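Local coordinates for ThiJ/PfpI domain protein (Brachyspira murdochii, PDB 4HCJ), which belongs to the DJ-1/PfpI family and binds magnesium, and is probably a hydrolase, although its substrate is not established, at residues F62-V76 / L93-I107. Residues are numbered along the deposited sequence; the frame is centred on the assembly and turned at random. Where two conformers were deposited one is given.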
loop_
_atom_site.group_PDB
_atom_site.type_symbol
_atom_site.label_atom_id
_atom_site.label_comp_id
_atom_site.label_asym_id
_atom_site.label_seq_id
_atom_site.Cartn_x
_atom_site.Cartn_y
_atom_site.Cartn_z
ATOM N N PHE A 62 -5.408 -6.693 10.889
ATOM C CA PHE A 62 -6.315 -5.950 10.007
ATOM C C PHE A 62 -7.579 -5.550 10.776
ATOM O O PHE A 62 -8.094 -4.425 10.628
ATOM C CB PHE A 62 -6.719 -6.784 8.786
ATOM C CG PHE A 62 -5.570 -7.228 7.922
ATOM C CD1 PHE A 62 -4.484 -6.402 7.676
ATOM C CD2 PHE A 62 -5.578 -8.494 7.362
ATOM C CE1 PHE A 62 -3.437 -6.832 6.869
ATOM C CE2 PHE A 62 -4.538 -8.927 6.560
ATOM C CZ PHE A 62 -3.463 -8.100 6.321
ATOM N N SER A 63 -8.079 -6.471 11.592
ATOM C CA SER A 63 -9.322 -6.255 12.302
ATOM C C SER A 63 -9.253 -5.170 13.363
ATOM O O SER A 63 -10.304 -4.738 13.837
ATOM C CB SER A 63 -9.787 -7.547 12.966
ATOM O OG SER A 63 -8.875 -7.936 13.983
ATOM N N GLU A 64 -8.035 -4.745 13.727
ATOM C CA GLU A 64 -7.818 -3.701 14.729
ATOM C C GLU A 64 -7.631 -2.320 14.133
ATOM O O GLU A 64 -7.490 -1.346 14.854
ATOM C CB GLU A 64 -6.597 -4.046 15.592
ATOM C CG GLU A 64 -6.814 -5.280 16.465
ATOM C CD GLU A 64 -5.556 -5.779 17.167
ATOM O OE1 GLU A 64 -4.432 -5.582 16.653
ATOM O OE2 GLU A 64 -5.694 -6.402 18.239
ATOM N N VAL A 65 -7.648 -2.225 12.814
ATOM C CA VAL A 65 -7.397 -0.947 12.166
ATOM C C VAL A 65 -8.589 -0.016 12.279
ATOM O O VAL A 65 -9.715 -0.403 11.978
ATOM C CB VAL A 65 -7.049 -1.162 10.690
ATOM C CG1 VAL A 65 -7.049 0.164 9.920
ATOM C CG2 VAL A 65 -5.711 -1.875 10.580
ATOM N N ASP A 66 -8.312 1.212 12.711
ATOM C CA ASP A 66 -9.293 2.290 12.748
ATOM C C ASP A 66 -8.785 3.375 11.812
ATOM O O ASP A 66 -7.729 3.965 12.048
ATOM C CB ASP A 66 -9.424 2.834 14.174
ATOM C CG ASP A 66 -10.526 3.867 14.316
ATOM O OD1 ASP A 66 -10.989 4.420 13.295
ATOM O OD2 ASP A 66 -10.923 4.130 15.468
ATOM N N ALA A 67 -9.535 3.643 10.748
ATOM C CA ALA A 67 -9.111 4.635 9.762
ATOM C C ALA A 67 -8.886 6.036 10.333
ATOM O O ALA A 67 -8.096 6.803 9.792
ATOM C CB ALA A 67 -10.087 4.693 8.588
ATOM N N VAL A 68 -9.568 6.361 11.426
ATOM C CA VAL A 68 -9.446 7.694 12.018
ATOM C C VAL A 68 -8.033 7.957 12.536
ATOM O O VAL A 68 -7.648 9.104 12.749
ATOM C CB VAL A 68 -10.487 7.919 13.151
ATOM C CG1 VAL A 68 -10.047 7.241 14.439
ATOM C CG2 VAL A 68 -10.719 9.404 13.381
ATOM N N GLU A 69 -7.252 6.892 12.714
ATOM C CA GLU A 69 -5.913 7.017 13.276
ATOM C C GLU A 69 -4.811 7.154 12.233
ATOM O O GLU A 69 -3.638 7.195 12.593
ATOM C CB GLU A 69 -5.607 5.809 14.169
ATOM C CG GLU A 69 -6.575 5.642 15.336
ATOM C CD GLU A 69 -6.183 4.512 16.262
ATOM O OE1 GLU A 69 -6.790 4.407 17.345
ATOM O OE2 GLU A 69 -5.270 3.733 15.913
ATOM N N PHE A 70 -5.183 7.210 10.956
ATOM C CA PHE A 70 -4.203 7.238 9.863
ATOM C C PHE A 70 -4.593 8.214 8.767
ATOM O O PHE A 70 -5.771 8.453 8.540
ATOM C CB PHE A 70 -4.050 5.841 9.255
ATOM C CG PHE A 70 -3.536 4.823 10.219
ATOM C CD1 PHE A 70 -2.187 4.758 10.497
ATOM C CD2 PHE A 70 -4.401 3.931 10.847
ATOM C CE1 PHE A 70 -1.681 3.829 11.392
ATOM C CE2 PHE A 70 -3.905 2.991 11.746
ATOM C CZ PHE A 70 -2.543 2.949 12.023
ATOM N N ASP A 71 -3.594 8.746 8.064
ATOM C CA ASP A 71 -3.832 9.597 6.899
ATOM C C ASP A 71 -3.818 8.809 5.589
ATOM O O ASP A 71 -4.333 9.292 4.573
ATOM C CB ASP A 71 -2.759 10.687 6.812
ATOM C CG ASP A 71 -2.754 11.619 8.004
ATOM O OD1 ASP A 71 -3.796 11.761 8.687
ATOM O OD2 ASP A 71 -1.687 12.219 8.232
ATOM N N ALA A 72 -3.194 7.638 5.587
ATOM C CA ALA A 72 -2.973 6.855 4.377
ATOM C C ALA A 72 -2.825 5.403 4.758
ATOM O O ALA A 72 -2.367 5.088 5.872
ATOM C CB ALA A 72 -1.709 7.310 3.671
ATOM N N VAL A 73 -3.159 4.540 3.808
ATOM C CA VAL A 73 -2.816 3.128 3.858
ATOM C C VAL A 73 -1.931 2.812 2.660
ATOM O O VAL A 73 -2.130 3.355 1.569
ATOM C CB VAL A 73 -4.086 2.234 3.912
ATOM C CG1 VAL A 73 -4.967 2.409 2.667
ATOM C CG2 VAL A 73 -3.720 0.775 4.089
ATOM N N VAL A 74 -0.938 1.961 2.901
ATOM C CA VAL A 74 0.021 1.533 1.880
ATOM C C VAL A 74 0.018 0.013 1.803
ATOM O O VAL A 74 0.381 -0.676 2.782
ATOM C CB VAL A 74 1.434 2.031 2.215
ATOM C CG1 VAL A 74 2.466 1.449 1.250
ATOM C CG2 VAL A 74 1.481 3.560 2.228
ATOM N N PHE A 75 -0.381 -0.508 0.648
ATOM C CA PHE A 75 -0.383 -1.948 0.372
ATOM C C PHE A 75 0.953 -2.342 -0.244
ATOM O O PHE A 75 1.267 -1.959 -1.378
ATOM C CB PHE A 75 -1.550 -2.304 -0.560
ATOM C CG PHE A 75 -2.899 -2.087 0.065
ATOM C CD1 PHE A 75 -3.497 -3.093 0.819
ATOM C CD2 PHE A 75 -3.574 -0.879 -0.084
ATOM C CE1 PHE A 75 -4.732 -2.894 1.427
ATOM C CE2 PHE A 75 -4.809 -0.680 0.531
ATOM C CZ PHE A 75 -5.380 -1.688 1.289
ATOM N N VAL A 76 1.739 -3.103 0.512
ATOM C CA VAL A 76 3.041 -3.575 0.072
ATOM C C VAL A 76 2.896 -4.916 -0.635
ATOM O O VAL A 76 2.048 -5.733 -0.254
ATOM C CB VAL A 76 4.004 -3.678 1.299
ATOM C CG1 VAL A 76 5.266 -4.467 0.986
ATOM C CG2 VAL A 76 4.354 -2.279 1.801
ATOM N N LEU A 93 -10.166 -2.955 3.851
ATOM C CA LEU A 93 -9.378 -1.792 4.272
ATOM C C LEU A 93 -9.161 -0.805 3.128
ATOM O O LEU A 93 -9.180 0.411 3.344
ATOM C CB LEU A 93 -8.045 -2.218 4.886
ATOM C CG LEU A 93 -8.146 -2.949 6.229
ATOM C CD1 LEU A 93 -6.764 -3.386 6.703
ATOM C CD2 LEU A 93 -8.822 -2.078 7.286
ATOM N N ALA A 94 -8.946 -1.300 1.916
ATOM C CA ALA A 94 -8.800 -0.407 0.768
ATOM C C ALA A 94 -10.050 0.464 0.613
ATOM O O ALA A 94 -9.964 1.685 0.447
ATOM C CB ALA A 94 -8.557 -1.197 -0.496
ATOM N N LYS A 95 -11.218 -0.169 0.679
ATOM C CA LYS A 95 -12.476 0.550 0.532
ATOM C C LYS A 95 -12.719 1.499 1.704
ATOM O O LYS A 95 -13.188 2.625 1.514
ATOM C CB LYS A 95 -13.639 -0.436 0.398
ATOM C CG LYS A 95 -13.535 -1.310 -0.843
ATOM C CD LYS A 95 -14.763 -2.167 -1.066
ATOM C CE LYS A 95 -14.379 -3.606 -1.366
ATOM N NZ LYS A 95 -14.202 -4.397 -0.115
ATOM N N LEU A 96 -12.392 1.039 2.912
ATOM C CA LEU A 96 -12.580 1.848 4.120
ATOM C C LEU A 96 -11.797 3.151 4.011
ATOM O O LEU A 96 -12.313 4.240 4.281
ATOM C CB LEU A 96 -12.112 1.072 5.352
ATOM C CG LEU A 96 -12.146 1.801 6.701
ATOM C CD1 LEU A 96 -13.566 2.014 7.151
ATOM C CD2 LEU A 96 -11.340 1.003 7.725
ATOM N N PHE A 97 -10.529 3.046 3.634
ATOM C CA PHE A 97 -9.698 4.240 3.528
ATOM C C PHE A 97 -10.187 5.145 2.407
ATOM O O PHE A 97 -10.266 6.361 2.576
ATOM C CB PHE A 97 -8.223 3.871 3.381
ATOM C CG PHE A 97 -7.533 3.653 4.704
ATOM C CD1 PHE A 97 -7.789 2.540 5.478
ATOM C CD2 PHE A 97 -6.625 4.584 5.176
ATOM C CE1 PHE A 97 -7.160 2.365 6.697
ATOM C CE2 PHE A 97 -5.992 4.416 6.404
ATOM C CZ PHE A 97 -6.266 3.305 7.163
ATOM N N LEU A 98 -10.537 4.561 1.260
ATOM C CA LEU A 98 -11.035 5.386 0.157
ATOM C C LEU A 98 -12.286 6.153 0.573
ATOM O O LEU A 98 -12.407 7.357 0.325
ATOM C CB LEU A 98 -11.312 4.560 -1.091
ATOM C CG LEU A 98 -11.469 5.414 -2.354
ATOM C CD1 LEU A 98 -10.131 5.970 -2.833
ATOM C CD2 LEU A 98 -12.159 4.615 -3.442
ATOM N N ASP A 99 -13.227 5.450 1.195
ATOM C CA ASP A 99 -14.517 6.051 1.556
ATOM C C ASP A 99 -14.388 7.116 2.638
ATOM O O ASP A 99 -15.246 7.983 2.755
ATOM C CB ASP A 99 -15.500 4.972 2.001
ATOM C CG ASP A 99 -15.965 4.090 0.852
ATOM O OD1 ASP A 99 -15.693 4.434 -0.320
ATOM O OD2 ASP A 99 -16.607 3.057 1.128
ATOM N N ASN A 100 -13.319 7.039 3.421
ATOM C CA ASN A 100 -13.060 8.026 4.451
ATOM C C ASN A 100 -12.127 9.124 3.992
ATOM O O ASN A 100 -11.561 9.847 4.812
ATOM C CB ASN A 100 -12.558 7.359 5.722
ATOM C CG ASN A 100 -13.688 6.737 6.511
ATOM O OD1 ASN A 100 -14.403 7.432 7.231
ATOM N ND2 ASN A 100 -13.885 5.447 6.361
ATOM N N GLN A 101 -11.981 9.247 2.675
ATOM C CA GLN A 101 -11.232 10.345 2.064
ATOM C C GLN A 101 -9.765 10.349 2.475
ATOM O O GLN A 101 -9.148 11.411 2.568
ATOM C CB GLN A 101 -11.885 11.703 2.358
ATOM C CG GLN A 101 -13.145 11.980 1.550
ATOM C CD GLN A 101 -14.284 11.041 1.892
ATOM O OE1 GLN A 101 -14.651 10.890 3.059
ATOM N NE2 GLN A 101 -14.851 10.400 0.873
ATOM N N LYS A 102 -9.214 9.162 2.708
ATOM C CA LYS A 102 -7.790 9.020 2.992
ATOM C C LYS A 102 -7.027 8.673 1.719
ATOM O O LYS A 102 -7.606 8.380 0.668
ATOM C CB LYS A 102 -7.544 7.891 3.993
ATOM C CG LYS A 102 -8.370 7.933 5.254
ATOM C CD LYS A 102 -8.022 9.082 6.142
ATOM C CE LYS A 102 -8.935 9.053 7.356
ATOM N NZ LYS A 102 -8.305 9.552 8.567
ATOM N N ILE A 103 -5.710 8.724 1.818
ATOM C CA ILE A 103 -4.867 8.292 0.709
ATOM C C ILE A 103 -4.799 6.762 0.699
ATOM O O ILE A 103 -4.628 6.127 1.753
ATOM C CB ILE A 103 -3.461 8.922 0.811
ATOM C CG1 ILE A 103 -3.533 10.466 0.724
ATOM C CG2 ILE A 103 -2.474 8.302 -0.189
ATOM C CD1 ILE A 103 -4.618 11.105 -0.117
ATOM N N VAL A 104 -4.961 6.187 -0.485
ATOM C CA VAL A 104 -4.893 4.751 -0.669
ATOM C C VAL A 104 -3.771 4.488 -1.659
ATOM O O VAL A 104 -3.874 4.885 -2.842
ATOM C CB VAL A 104 -6.232 4.164 -1.153
ATOM C CG1 VAL A 104 -6.159 2.647 -1.144
ATOM C CG2 VAL A 104 -7.386 4.654 -0.280
ATOM N N ALA A 105 -2.714 3.839 -1.191
ATOM C CA ALA A 105 -1.516 3.696 -1.997
ATOM C C ALA A 105 -1.114 2.233 -2.071
ATOM O O ALA A 105 -1.257 1.506 -1.081
ATOM C CB ALA A 105 -0.382 4.540 -1.418
ATOM N N GLY A 106 -0.595 1.799 -3.207
ATOM C CA GLY A 106 -0.096 0.449 -3.345
ATOM C C GLY A 106 1.124 0.419 -4.230
ATOM O O GLY A 106 1.249 1.214 -5.175
ATOM N N ILE A 107 1.993 -0.543 -3.965
ATOM C CA ILE A 107 3.207 -0.715 -4.728
ATOM C C ILE A 107 3.390 -2.168 -5.104
ATOM O O ILE A 107 3.136 -3.081 -4.309
ATOM C CB ILE A 107 4.444 -0.123 -3.982
ATOM C CG1 ILE A 107 5.725 -0.317 -4.797
ATOM C CG2 ILE A 107 4.571 -0.659 -2.552
ATOM C CD1 ILE A 107 6.894 0.553 -4.339
HETATM O O HOH W 1 -8.473 11.136 10.992
#
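The ring of Phe97 lies sandwiched between Val73 and Ala67. Val73 sits over the centre of one face, its CB 3.7 Å from the ring centroid in a CH-pi contact, and Ala67 CB covers the opposite face nearer the rim. Val65 CG1 and Phe70 CB meet the ring edge in its plane. In Phe75, CG anti to the carbonyl carbon (chi1 -66°) turns the ring toward helix 88-99, where its edge lies against Ala94. Its CZ reaches Ala94 CB at 3.7 Å, and its CE2 touches Val104 CG1. Beyond it Leu93 divides its branches, CD1 against Phe62 CD1 and CD2 against Val65 CG1.

Strand 72-75, helix 88-99 and strand 103-107 form a beta-alpha-beta crossover at the middle of the alpha-beta-alpha sandwich. The two strands are parallel neighbours, joined by backbone hydrogen bonds running from Ile103 N to Asp71 O through to Ile107 N to Phe75 O. Strand 9-13 flanks 72-75 on its other edge, and helix 162-174 covers the sheet face of Val74 and Ala105.

Lys102, whose N closes the Schellman motif at the helix end by bonding to Phe97 O, bends at chi2 (-68°) and again at chi4, carrying NZ to two backbone carbonyls: Phe70 O at 2.8 Å, nearly along the C=O axis, and Ala67 O at 3.0 Å, from above the carbonyl plane. Phe70 N approaches Ala67 O from the opposite face, and a water donating to Val68 O accepts a weak bond from NZ.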